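Local coordinates for hypothetical UPF0271 protein TTHB195 (Thermus thermophilus, PDB 2DFA) that probably cleaves 5-oxoproline to L-glutamate at the expense of ATP, as the A component of a three-part 5-oxoprolinase complex, at residues 7-12 with 29-34; 35-40 with 64-69; 59-64 with 89-94; 71-76 with 109-114; 120-125 with 146-151. One frame throughout, in Å; residues are numbered along the deposited sequence.

Overall arrangement
From the N terminus, contact 1 closes the loop between strand 2-9 and strand 30-34 as a parallel pair. Contact 2 then joins the loops that follow strands 30-34 and 58-62. Contact 3, which shares Gly64 with it, lays helix 80-100 against strand 58-62; its segments alternate with those of contact 2. Contact 4 crosses contact 3 in turn, tying the loop at 71-76 to the start of helix 112-120. Contact 5 follows in series and joins the N-terminal ends of helices 122-135 and 148-155. None nests inside another. Contacts 1 to 4 all touch one another; contact 5 reaches only contact 4, their centres about 15 Å apart.

Contact 1. Residues 7-12 with 29-34; sequences ADAGES and SSANLA
Ala7, Asp8 and Ala9 run beside Ala31, Asn32 and Leu33 as a parallel pair, and backbone bonds carry much of the contact. Asn32 N donates to Ala7 O at 3.0 Å, and Asn32 O accepts from Ala9 N, also at 3.0 Å. Ala34 N continues the ladder to Ala9 O at 3.3 Å; the Ala7 N bond to Ser30 O is weak. A water donates to both Gly10 O and Ala34 O. These strands belong to a beta-alpha-beta unit whose connecting helix 21-24 touches Ala7 and Ala9. Polar side chains meet on one face: Asn32 ND2 donates to Asp8 OD1 at 2.9 Å, on the anti side and tilted out of the carboxylate plane, with the amide and carboxylate planes 58° apart. Both CG atoms stand beside their own backbone N (chi1 -56° in Asp8, -40° in Asn32), which brings the two ends together. Asn6 takes a further bond from ND2, and His107 engages Asn32 OD1. Asp8, His62 and His111 turn donor atoms to one vacant point, consistent with an empty metal site. Apolar groups fill the other face, where Ala9 CB lies 4.1 Å from Leu33 CD1.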
# COMPACT_ATOMS: atom_id res chain seq x y z
N ALA A 7 16.14 9.17 19.73
CA ALA A 7 15.67 7.82 19.49
C ALA A 7 14.55 7.86 18.46
O ALA A 7 13.84 8.86 18.34
CB ALA A 7 15.17 7.20 20.78
N ASP A 8 14.41 6.78 17.70
CA ASP A 8 13.35 6.72 16.71
C ASP A 8 12.06 6.46 17.46
O ASP A 8 12.07 5.86 18.54
CB ASP A 8 13.60 5.58 15.70
CG ASP A 8 14.95 5.69 15.03
OD1 ASP A 8 15.39 6.82 14.73
OD2 ASP A 8 15.57 4.63 14.78
N ALA A 9 10.95 6.91 16.89
CA ALA A 9 9.64 6.73 17.51
C ALA A 9 8.52 6.92 16.50
O ALA A 9 8.76 7.29 15.35
CB ALA A 9 9.47 7.72 18.66
N GLY A 10 7.29 6.68 16.95
CA GLY A 10 6.12 6.82 16.09
C GLY A 10 6.14 5.88 14.89
O GLY A 10 5.57 6.19 13.85
N GLU A 11 6.77 4.73 15.04
CA GLU A 11 6.85 3.79 13.92
C GLU A 11 5.68 2.80 13.83
O GLU A 11 5.61 2.01 12.88
CB GLU A 11 8.20 3.07 13.97
CG GLU A 11 9.34 4.08 14.11
CD GLU A 11 10.71 3.51 13.78
OE1 GLU A 11 11.27 2.77 14.62
OE2 GLU A 11 11.22 3.80 12.68
N SER A 12 4.77 2.87 14.79
CA SER A 12 3.59 2.00 14.80
C SER A 12 2.77 2.29 13.54
O SER A 12 2.78 3.42 13.04
CB SER A 12 2.72 2.27 16.04
OG SER A 12 3.42 1.98 17.24
N SER A 29 15.87 13.58 24.54
CA SER A 29 15.60 15.00 24.34
C SER A 29 15.05 15.27 22.94
O SER A 29 14.41 16.29 22.72
CB SER A 29 16.86 15.85 24.60
OG SER A 29 17.95 15.44 23.79
N SER A 30 15.29 14.35 22.01
CA SER A 30 14.78 14.50 20.64
C SER A 30 14.32 13.14 20.12
O SER A 30 14.83 12.10 20.54
CB SER A 30 15.85 15.08 19.69
OG SER A 30 16.14 16.44 19.97
N ALA A 31 13.34 13.15 19.22
CA ALA A 31 12.83 11.92 18.65
C ALA A 31 12.74 12.06 17.13
O ALA A 31 12.50 13.15 16.62
CB ALA A 31 11.46 11.61 19.22
N ASN A 32 12.95 10.96 16.43
CA ASN A 32 12.88 10.94 14.97
C ASN A 32 11.59 10.18 14.66
O ASN A 32 11.52 8.97 14.83
CB ASN A 32 14.08 10.20 14.39
CG ASN A 32 15.37 10.50 15.14
OD1 ASN A 32 15.80 11.65 15.23
ND2 ASN A 32 15.99 9.46 15.69
N LEU A 33 10.57 10.90 14.22
CA LEU A 33 9.28 10.29 13.92
C LEU A 33 9.10 9.82 12.48
O LEU A 33 9.42 10.54 11.54
CB LEU A 33 8.15 11.27 14.27
CG LEU A 33 7.66 11.22 15.72
CD1 LEU A 33 8.83 11.31 16.69
CD2 LEU A 33 6.68 12.35 15.95
N ALA A 34 8.59 8.60 12.34
CA ALA A 34 8.34 8.02 11.03
C ALA A 34 7.28 8.87 10.33
O ALA A 34 6.45 9.50 10.98
CB ALA A 34 7.85 6.56 11.17
O HOH W 1 5.47 9.11 13.72

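Contact 2. Residues 35-40 with 64-69; sequences CGFHGG and GFPDLV
Phe37 presses its CB and ring against Gly64, Phe65 and Pro66, and the packing here is close. Phe37 CB sits 3.5 Å from Phe65 O, while CD2 of the same ring reaches Gly64 O at 3.6 Å and Pro66 CB at 3.7 Å. With CG beside the backbone N (chi1 -83°), the ring leans across the proline, which is the centre of an inverse gamma turn. An alanine in place of Phe37 is likely to open a gap beside Pro66 and leave the two loops poorly joined. Next to it His38 ND1 lies 4.0 Å from Gly64 CA, and a CB on Gly64 would point at the imidazole and clash with ND1. Both segments are loops following parallel strands, 30-34 and 58-62, at the C-terminal edge of the sheet, where His38 also bonds to Glu11. Toward Leu68, also partly exposed in the assembly, contacts are fewer: Leu68 CD1 touches His38 O at 3.7 Å, a carbonyl buried here without a hydrogen-bonding partner in the model. Phe16 of the second subunit packs on Leu68; at the tight end Pro42 of the third subunit touches Phe37.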
# COMPACT_ATOMS: atom_id res chain seq x y z
N CYS A 35 7.30 8.86 8.99
CA CYS A 35 6.37 9.68 8.23
C CYS A 35 5.39 8.95 7.30
O CYS A 35 4.95 9.53 6.30
CB CYS A 35 7.16 10.73 7.44
SG CYS A 35 8.36 11.67 8.46
N GLY A 36 5.07 7.70 7.62
CA GLY A 36 4.11 6.95 6.81
C GLY A 36 4.63 6.06 5.70
O GLY A 36 3.83 5.36 5.07
N PHE A 37 5.93 6.05 5.46
CA PHE A 37 6.50 5.22 4.39
C PHE A 37 7.01 3.86 4.88
O PHE A 37 6.71 2.83 4.27
CB PHE A 37 7.63 5.96 3.68
CG PHE A 37 7.16 6.90 2.60
CD1 PHE A 37 6.05 7.72 2.79
CD2 PHE A 37 7.85 6.99 1.39
CE1 PHE A 37 5.63 8.61 1.80
CE2 PHE A 37 7.44 7.88 0.38
CZ PHE A 37 6.33 8.68 0.58
N HIS A 38 7.80 3.86 5.95
CA HIS A 38 8.29 2.60 6.46
C HIS A 38 7.62 2.29 7.79
O HIS A 38 7.83 1.25 8.39
CB HIS A 38 9.81 2.72 6.66
CG HIS A 38 10.09 3.69 7.78
ND1 HIS A 38 10.20 5.03 7.58
CD2 HIS A 38 10.31 3.42 9.13
CE1 HIS A 38 10.47 5.55 8.80
NE2 HIS A 38 10.54 4.61 9.74
N GLY A 39 6.76 3.21 8.20
CA GLY A 39 5.99 3.06 9.42
C GLY A 39 5.33 4.39 9.73
O GLY A 39 5.49 5.35 8.98
N GLY A 40 4.59 4.45 10.84
CA GLY A 40 3.93 5.69 11.21
C GLY A 40 2.70 6.10 10.42
O GLY A 40 2.76 7.02 9.61
N GLY A 64 11.91 7.69 5.16
CA GLY A 64 12.49 6.45 4.69
C GLY A 64 12.01 6.05 3.30
O GLY A 64 11.24 6.77 2.66
N PHE A 65 12.50 4.91 2.83
CA PHE A 65 12.11 4.38 1.53
C PHE A 65 10.64 3.95 1.57
O PHE A 65 10.09 3.65 2.63
CB PHE A 65 12.94 3.13 1.18
CG PHE A 65 14.31 3.43 0.64
CD1 PHE A 65 14.50 4.39 -0.35
CD2 PHE A 65 15.41 2.69 1.07
CE1 PHE A 65 15.77 4.60 -0.91
CE2 PHE A 65 16.68 2.89 0.52
CZ PHE A 65 16.85 3.85 -0.47
N PRO A 66 9.98 3.93 0.40
CA PRO A 66 8.58 3.52 0.35
C PRO A 66 8.55 1.99 0.36
O PRO A 66 8.37 1.35 -0.69
CB PRO A 66 8.09 4.11 -0.97
CG PRO A 66 9.31 4.00 -1.83
CD PRO A 66 10.41 4.47 -0.91
N ASP A 67 8.73 1.40 1.54
CA ASP A 67 8.76 -0.06 1.70
C ASP A 67 8.24 -0.40 3.10
O ASP A 67 9.02 -0.68 4.02
CB ASP A 67 10.19 -0.56 1.51
CG ASP A 67 10.33 -2.08 1.64
OD1 ASP A 67 9.31 -2.80 1.55
OD2 ASP A 67 11.47 -2.54 1.82
N LEU A 68 6.93 -0.37 3.26
CA LEU A 68 6.31 -0.65 4.55
C LEU A 68 6.58 -2.06 5.06
O LEU A 68 7.04 -2.25 6.19
CB LEU A 68 4.80 -0.42 4.47
CG LEU A 68 4.02 -0.61 5.78
CD1 LEU A 68 4.56 0.35 6.84
CD2 LEU A 68 2.54 -0.35 5.53
N VAL A 69 6.30 -3.06 4.22
CA VAL A 69 6.51 -4.44 4.63
C VAL A 69 7.96 -4.68 5.02
O VAL A 69 8.24 -5.48 5.92
CB VAL A 69 6.06 -5.45 3.52
CG1 VAL A 69 6.98 -5.37 2.32
CG2 VAL A 69 6.02 -6.86 4.09

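Contact 3. Residues 59-64 with 89-94; sequences VGAHPG and YQIGAL
Gln90 holds the backbone of Gly64 with both ends of its amide. Gly64 N donates to Gln90 OE1 at 3.0 Å, a fairly straight bond (164° at the hydrogen), and Gln90 NE2 donates in return at 2.9 Å, meeting Gly64 O on a lone pair, in the plane of that carbonyl. The amide pairs with the N-H and C=O of one residue, much as a backbone partner would, fixing the chain that leads on from strand 58-62. A leucine in place of Gln90 would probably leave Gly64 N and O without these mates and set the loop free to shift. Pro63 lies alongside, its CB 3.8 Å from Gln90 OE1. Ala61 is the small residue on which the helix rests: Leu94 CD2 comes within 3.4 Å of Ala61 CA, tighter than usual, and within 3.7 Å of Ala61 CB, while Ile91 CG1 touches that CB at 4.1 Å. Leu94 carries its CG anti to the backbone N (chi1 175°), which sends CD2 out over the strand and on toward Val59 CG1. Behind the first shell, Asp86 O, one turn earlier in the helix, also accepts from Gln90 NE2 and steadies the amide. The two short segments run roughly antiparallel (148°), axes 8.4 Å apart, so the helix packs on a face of the sheet; helix 42-54 backs Val59 and Leu94, and helix 122-135 backs Ile91.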
# COMPACT_ATOMS: atom_id res chain seq x y z
N VAL A 59 10.82 17.16 18.20
CA VAL A 59 10.47 16.23 17.13
C VAL A 59 11.13 16.54 15.79
O VAL A 59 11.11 17.67 15.32
CB VAL A 59 8.93 16.17 16.95
CG1 VAL A 59 8.57 15.30 15.75
CG2 VAL A 59 8.29 15.63 18.22
N GLY A 60 11.70 15.51 15.18
CA GLY A 60 12.33 15.66 13.88
C GLY A 60 11.74 14.61 12.96
O GLY A 60 11.13 13.65 13.43
N ALA A 61 11.93 14.78 11.65
CA ALA A 61 11.40 13.82 10.67
C ALA A 61 12.37 12.67 10.45
O ALA A 61 13.59 12.85 10.42
CB ALA A 61 11.12 14.53 9.35
N HIS A 62 11.82 11.47 10.30
CA HIS A 62 12.59 10.26 10.08
C HIS A 62 12.11 9.65 8.76
O HIS A 62 11.50 8.58 8.74
CB HIS A 62 12.33 9.30 11.26
CG HIS A 62 13.36 8.24 11.44
ND1 HIS A 62 14.70 8.44 11.16
CD2 HIS A 62 13.27 6.99 11.95
CE1 HIS A 62 15.38 7.36 11.50
NE2 HIS A 62 14.54 6.47 11.98
N PRO A 63 12.37 10.33 7.63
CA PRO A 63 11.95 9.82 6.32
C PRO A 63 12.65 8.54 5.87
O PRO A 63 13.82 8.32 6.17
CB PRO A 63 12.22 11.00 5.39
CG PRO A 63 13.45 11.63 6.01
CD PRO A 63 13.08 11.62 7.49
N GLY A 64 11.91 7.69 5.16
CA GLY A 64 12.49 6.45 4.69
C GLY A 64 12.01 6.05 3.30
O GLY A 64 11.24 6.77 2.66
N TYR A 89 7.71 14.96 0.62
CA TYR A 89 6.38 14.49 0.95
C TYR A 89 6.29 14.12 2.43
O TYR A 89 5.36 14.52 3.13
CB TYR A 89 6.05 13.25 0.10
CG TYR A 89 4.67 12.68 0.29
CD1 TYR A 89 4.35 11.91 1.42
CD2 TYR A 89 3.67 12.91 -0.66
CE1 TYR A 89 3.07 11.39 1.60
CE2 TYR A 89 2.38 12.39 -0.48
CZ TYR A 89 2.09 11.64 0.65
OH TYR A 89 0.82 11.15 0.83
N GLN A 90 7.27 13.36 2.90
CA GLN A 90 7.29 12.91 4.29
C GLN A 90 7.49 14.03 5.29
O GLN A 90 6.79 14.10 6.30
CB GLN A 90 8.36 11.84 4.46
CG GLN A 90 8.00 10.53 3.73
CD GLN A 90 9.07 9.48 3.84
OE1 GLN A 90 9.18 8.79 4.86
NE2 GLN A 90 9.88 9.34 2.80
N ILE A 91 8.45 14.91 5.02
CA ILE A 91 8.70 16.03 5.92
C ILE A 91 7.44 16.88 6.02
O ILE A 91 7.05 17.30 7.10
CB ILE A 91 9.86 16.92 5.40
CG1 ILE A 91 11.19 16.18 5.55
CG2 ILE A 91 9.88 18.26 6.15
CD1 ILE A 91 12.36 16.92 4.92
N GLY A 92 6.80 17.12 4.88
CA GLY A 92 5.59 17.92 4.88
C GLY A 92 4.46 17.30 5.69
O GLY A 92 3.79 18.00 6.47
N ALA A 93 4.25 16.00 5.51
CA ALA A 93 3.18 15.31 6.24
C ALA A 93 3.37 15.45 7.74
O ALA A 93 2.43 15.77 8.46
CB ALA A 93 3.13 13.83 5.84
N LEU A 94 4.59 15.19 8.23
CA LEU A 94 4.86 15.30 9.66
C LEU A 94 4.68 16.73 10.14
O LEU A 94 4.11 16.97 11.22
CB LEU A 94 6.28 14.81 9.97
CG LEU A 94 6.72 14.99 11.43
CD1 LEU A 94 5.79 14.22 12.36
CD2 LEU A 94 8.16 14.52 11.60

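Contact 4. Residues 71-76 with 109-114; sequences FGRREM and KPHGAL
The CE1/NE2 side of His111 meets both Phe71 and Arg73, and each side chain crosses it at about a right angle. The His111 edge points to the face of Phe71 in an offset edge-to-face pair, with the ring centroids 5.4 Å apart and the planes at 84°. Phe71 reaches this position with CG anti to the backbone N (chi1 -161°), which brings CE2 to within 3.9 Å of His111 CE1. His111 CE1 also sits over the centre of the Arg73 guanidinium, 3.8 Å from Arg73 CZ, and the two planes are 58° apart. The bend at chi2 swings the guanidinium round until one of its faces is turned to His111 CE1. The imidazole is held from turning by His111 NE2, which donates to Phe71 O at 2.8 Å with the oxygen in the ring plane. A backbone bond and a methyl join the loop to the start of helix 112-120: Ala113 N donates to Gly72 O at 3.0 Å, and Ala113 CB packs on Arg74 C at 3.4 Å. One water donates to both Gly72 O and His111 O, while another donates to Glu75 OE1 and Ala113 O; Glu75 OE2 forms a salt bridge with Lys117. Gly72 and Gly112 both have positive phi, and a side chain on Gly112 would clash with Gly72 O. His111 ring-stacks on His38 and meets His62 at a steep angle; with Asp8 and His62 it converges on a vacant point consistent with an empty metal site at the C-terminal edge of the parallel strands.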
# COMPACT_ATOMS: atom_id res chain seq x y z
N PHE A 71 9.88 -2.37 6.27
CA PHE A 71 10.18 -1.39 7.32
C PHE A 71 11.29 -0.43 6.89
O PHE A 71 12.05 0.08 7.73
CB PHE A 71 10.59 -2.10 8.62
CG PHE A 71 10.49 -1.23 9.84
CD1 PHE A 71 9.25 -0.75 10.27
CD2 PHE A 71 11.62 -0.90 10.58
CE1 PHE A 71 9.14 0.05 11.42
CE2 PHE A 71 11.53 -0.09 11.72
CZ PHE A 71 10.29 0.38 12.14
N GLY A 72 11.38 -0.18 5.59
CA GLY A 72 12.39 0.71 5.05
C GLY A 72 13.81 0.28 5.35
O GLY A 72 14.73 1.09 5.35
N ARG A 73 14.00 -1.01 5.60
CA ARG A 73 15.33 -1.55 5.91
C ARG A 73 16.00 -2.17 4.70
O ARG A 73 17.10 -2.71 4.81
CB ARG A 73 15.22 -2.60 7.01
CG ARG A 73 14.58 -2.12 8.30
CD ARG A 73 15.54 -1.26 9.10
NE ARG A 73 15.09 -1.09 10.48
CZ ARG A 73 15.78 -0.43 11.41
NH1 ARG A 73 16.95 0.11 11.11
NH2 ARG A 73 15.29 -0.32 12.64
N ARG A 74 15.34 -2.10 3.55
CA ARG A 74 15.90 -2.70 2.34
C ARG A 74 16.30 -1.67 1.29
O ARG A 74 15.54 -0.76 0.97
CB ARG A 74 14.88 -3.69 1.75
CG ARG A 74 14.46 -4.76 2.76
CD ARG A 74 13.52 -5.80 2.16
NE ARG A 74 12.22 -5.25 1.77
CZ ARG A 74 11.20 -6.00 1.35
NH1 ARG A 74 11.34 -7.32 1.28
NH2 ARG A 74 10.05 -5.43 1.00
N GLU A 75 17.51 -1.83 0.76
CA GLU A 75 18.02 -0.94 -0.28
C GLU A 75 17.06 -0.93 -1.46
O GLU A 75 16.58 -1.98 -1.88
CB GLU A 75 19.40 -1.43 -0.73
CG GLU A 75 19.87 -0.95 -2.11
CD GLU A 75 20.05 0.55 -2.21
OE1 GLU A 75 19.95 1.25 -1.17
OE2 GLU A 75 20.31 1.04 -3.33
N MET A 76 16.77 0.27 -1.98
CA MET A 76 15.87 0.44 -3.13
C MET A 76 16.53 1.38 -4.13
O MET A 76 17.03 2.45 -3.76
CB MET A 76 14.52 1.03 -2.71
CG MET A 76 13.62 0.09 -1.92
SD MET A 76 11.97 0.75 -1.67
CE MET A 76 11.26 0.59 -3.33
N LYS A 109 16.31 13.37 9.91
CA LYS A 109 17.26 12.28 9.99
C LYS A 109 16.68 11.10 9.21
O LYS A 109 15.67 10.52 9.61
CB LYS A 109 17.48 11.85 11.44
CG LYS A 109 18.35 10.61 11.59
CD LYS A 109 18.33 10.13 13.04
CE LYS A 109 19.12 8.85 13.23
NZ LYS A 109 18.92 8.32 14.61
N PRO A 110 17.32 10.72 8.10
CA PRO A 110 16.88 9.60 7.26
C PRO A 110 16.81 8.30 8.05
O PRO A 110 17.56 8.10 9.01
CB PRO A 110 17.94 9.53 6.17
CG PRO A 110 18.45 10.96 6.09
CD PRO A 110 18.53 11.36 7.53
N HIS A 111 15.92 7.40 7.64
CA HIS A 111 15.74 6.12 8.32
C HIS A 111 16.28 4.92 7.54
O HIS A 111 16.26 4.89 6.31
CB HIS A 111 14.26 5.86 8.59
CG HIS A 111 13.95 4.42 8.89
ND1 HIS A 111 14.19 3.85 10.12
CD2 HIS A 111 13.47 3.43 8.10
CE1 HIS A 111 13.89 2.56 10.07
NE2 HIS A 111 13.44 2.28 8.86
N GLY A 112 16.73 3.92 8.30
CA GLY A 112 17.22 2.67 7.74
C GLY A 112 18.06 2.67 6.47
O GLY A 112 19.09 3.34 6.40
N ALA A 113 17.61 1.91 5.48
CA ALA A 113 18.34 1.79 4.22
C ALA A 113 18.57 3.11 3.49
O ALA A 113 19.56 3.25 2.78
CB ALA A 113 17.63 0.79 3.30
N LEU A 114 17.66 4.06 3.66
CA LEU A 114 17.83 5.37 3.01
C LEU A 114 19.04 6.04 3.64
O LEU A 114 19.86 6.64 2.95
CB LEU A 114 16.58 6.25 3.21
CG LEU A 114 16.63 7.67 2.62
CD1 LEU A 114 16.96 7.62 1.13
CD2 LEU A 114 15.28 8.35 2.84
O HOH W 2 14.40 3.69 4.65
O HOH W 3 20.56 0.96 1.55

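Contact 5. Residues 120-125 with 146-151; sequences RDRETA and GTVYEE
Arg122 and Val148, near the first turns of helices 122-135 and 148-155, bring together two helix N termini, each with an N-cap residue just before it: Asp121 for one, Thr147 for the other. Arg122 reaches across Val148 to Glu151. Its CB hands on to CG, held beside the backbone N (chi1 -75°), and CG rests on Val148 CB at 3.9 Å. The chain then runs extended to NE, crossing the valine at about a right angle, and CZ passes 4.0 Å from Val148 CG1, which covers one face of the guanidinium over its centre. At the tip, NH2 donates to Glu151 OE1 at 2.7 Å (159° at the hydrogen) and NH1 reaches the same oxygen at 3.1 Å along a more bent path. The carboxylate is turned 64° from the guanidinium plane, so both nitrogens meet OE1 from above the carboxylate and from the same face. NH1 also forms a salt bridge with Glu152, so two acidic residues of the partner helix hold the guanidinium. Val148 CG2 points the other way, toward Arg120 and Asp121. Deeper in, Ala125 CB packs against Tyr149 CD1 at 3.9 Å, and the tyrosine goes on to strand 141-143. On the first helix Asp121 OD2 caps Thr124 N and, besides, accepts from Thr124 OG1 at 2.6 Å through its anti lone pair.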
# COMPACT_ATOMS: atom_id res chain seq x y z
N ARG A 120 26.78 6.37 1.57
CA ARG A 120 27.72 5.91 0.55
C ARG A 120 27.39 6.37 -0.87
O ARG A 120 28.17 6.12 -1.80
CB ARG A 120 27.80 4.38 0.57
CG ARG A 120 26.48 3.67 0.38
CD ARG A 120 26.63 2.16 0.51
NE ARG A 120 25.34 1.49 0.63
CZ ARG A 120 24.43 1.40 -0.34
NH1 ARG A 120 24.67 1.93 -1.53
NH2 ARG A 120 23.28 0.78 -0.11
N ASP A 121 26.26 7.05 -1.05
CA ASP A 121 25.86 7.52 -2.37
C ASP A 121 25.63 9.03 -2.42
O ASP A 121 24.64 9.53 -1.88
CB ASP A 121 24.60 6.78 -2.82
CG ASP A 121 24.21 7.11 -4.24
OD1 ASP A 121 25.06 6.91 -5.14
OD2 ASP A 121 23.07 7.56 -4.47
N ARG A 122 26.54 9.74 -3.07
CA ARG A 122 26.46 11.20 -3.17
C ARG A 122 25.17 11.75 -3.76
O ARG A 122 24.66 12.76 -3.27
CB ARG A 122 27.65 11.75 -3.97
CG ARG A 122 28.96 11.77 -3.20
CD ARG A 122 30.06 12.46 -4.01
NE ARG A 122 31.36 12.39 -3.35
CZ ARG A 122 31.72 13.15 -2.31
NH1 ARG A 122 30.88 14.04 -1.80
NH2 ARG A 122 32.92 13.01 -1.78
N GLU A 123 24.64 11.12 -4.81
CA GLU A 123 23.40 11.61 -5.41
C GLU A 123 22.22 11.50 -4.45
O GLU A 123 21.36 12.38 -4.41
CB GLU A 123 23.10 10.87 -6.71
CG GLU A 123 23.97 11.32 -7.87
CD GLU A 123 23.82 12.80 -8.16
OE1 GLU A 123 22.74 13.20 -8.65
OE2 GLU A 123 24.77 13.57 -7.87
N THR A 124 22.17 10.40 -3.70
CA THR A 124 21.08 10.21 -2.75
C THR A 124 21.24 11.23 -1.62
O THR A 124 20.28 11.86 -1.21
CB THR A 124 21.12 8.80 -2.13
OG1 THR A 124 20.82 7.83 -3.14
CG2 THR A 124 20.11 8.69 -1.00
N ALA A 125 22.46 11.36 -1.12
CA ALA A 125 22.75 12.31 -0.05
C ALA A 125 22.36 13.73 -0.47
O ALA A 125 21.74 14.47 0.30
CB ALA A 125 24.23 12.27 0.30
N GLY A 146 32.17 12.06 8.81
CA GLY A 146 33.14 11.43 7.94
C GLY A 146 32.58 10.72 6.71
O GLY A 146 33.29 9.96 6.06
N THR A 147 31.32 10.98 6.39
CA THR A 147 30.69 10.34 5.23
C THR A 147 30.41 11.33 4.10
O THR A 147 30.44 12.54 4.31
CB THR A 147 29.35 9.67 5.63
OG1 THR A 147 28.42 10.68 6.06
CG2 THR A 147 29.56 8.69 6.77
N VAL A 148 30.13 10.80 2.91
CA VAL A 148 29.82 11.64 1.76
C VAL A 148 28.49 12.33 2.06
O VAL A 148 28.14 13.34 1.46
CB VAL A 148 29.69 10.81 0.46
CG1 VAL A 148 31.02 10.13 0.15
CG2 VAL A 148 28.58 9.79 0.59
N TYR A 149 27.76 11.75 3.01
CA TYR A 149 26.48 12.28 3.43
C TYR A 149 26.71 13.61 4.17
O TYR A 149 26.02 14.61 3.91
CB TYR A 149 25.79 11.25 4.33
CG TYR A 149 24.47 11.68 4.91
CD1 TYR A 149 23.60 12.49 4.19
CD2 TYR A 149 24.09 11.27 6.19
CE1 TYR A 149 22.38 12.88 4.73
CE2 TYR A 149 22.88 11.66 6.74
CZ TYR A 149 22.03 12.47 6.00
OH TYR A 149 20.84 12.88 6.56
N GLU A 150 27.68 13.64 5.07
CA GLU A 150 27.99 14.88 5.78
C GLU A 150 28.47 15.91 4.76
O GLU A 150 28.11 17.08 4.82
CB GLU A 150 29.10 14.65 6.81
CG GLU A 150 29.33 15.85 7.72
CD GLU A 150 30.65 15.79 8.48
OE1 GLU A 150 31.07 14.68 8.85
OE2 GLU A 150 31.24 16.86 8.72
N GLU A 151 29.27 15.44 3.81
CA GLU A 151 29.82 16.31 2.76
C GLU A 151 28.76 17.00 1.92
O GLU A 151 28.80 18.22 1.74
CB GLU A 151 30.73 15.50 1.84
CG GLU A 151 32.05 15.07 2.45
CD GLU A 151 32.90 14.30 1.47
OE1 GLU A 151 33.07 14.77 0.32
OE2 GLU A 151 33.42 13.22 1.84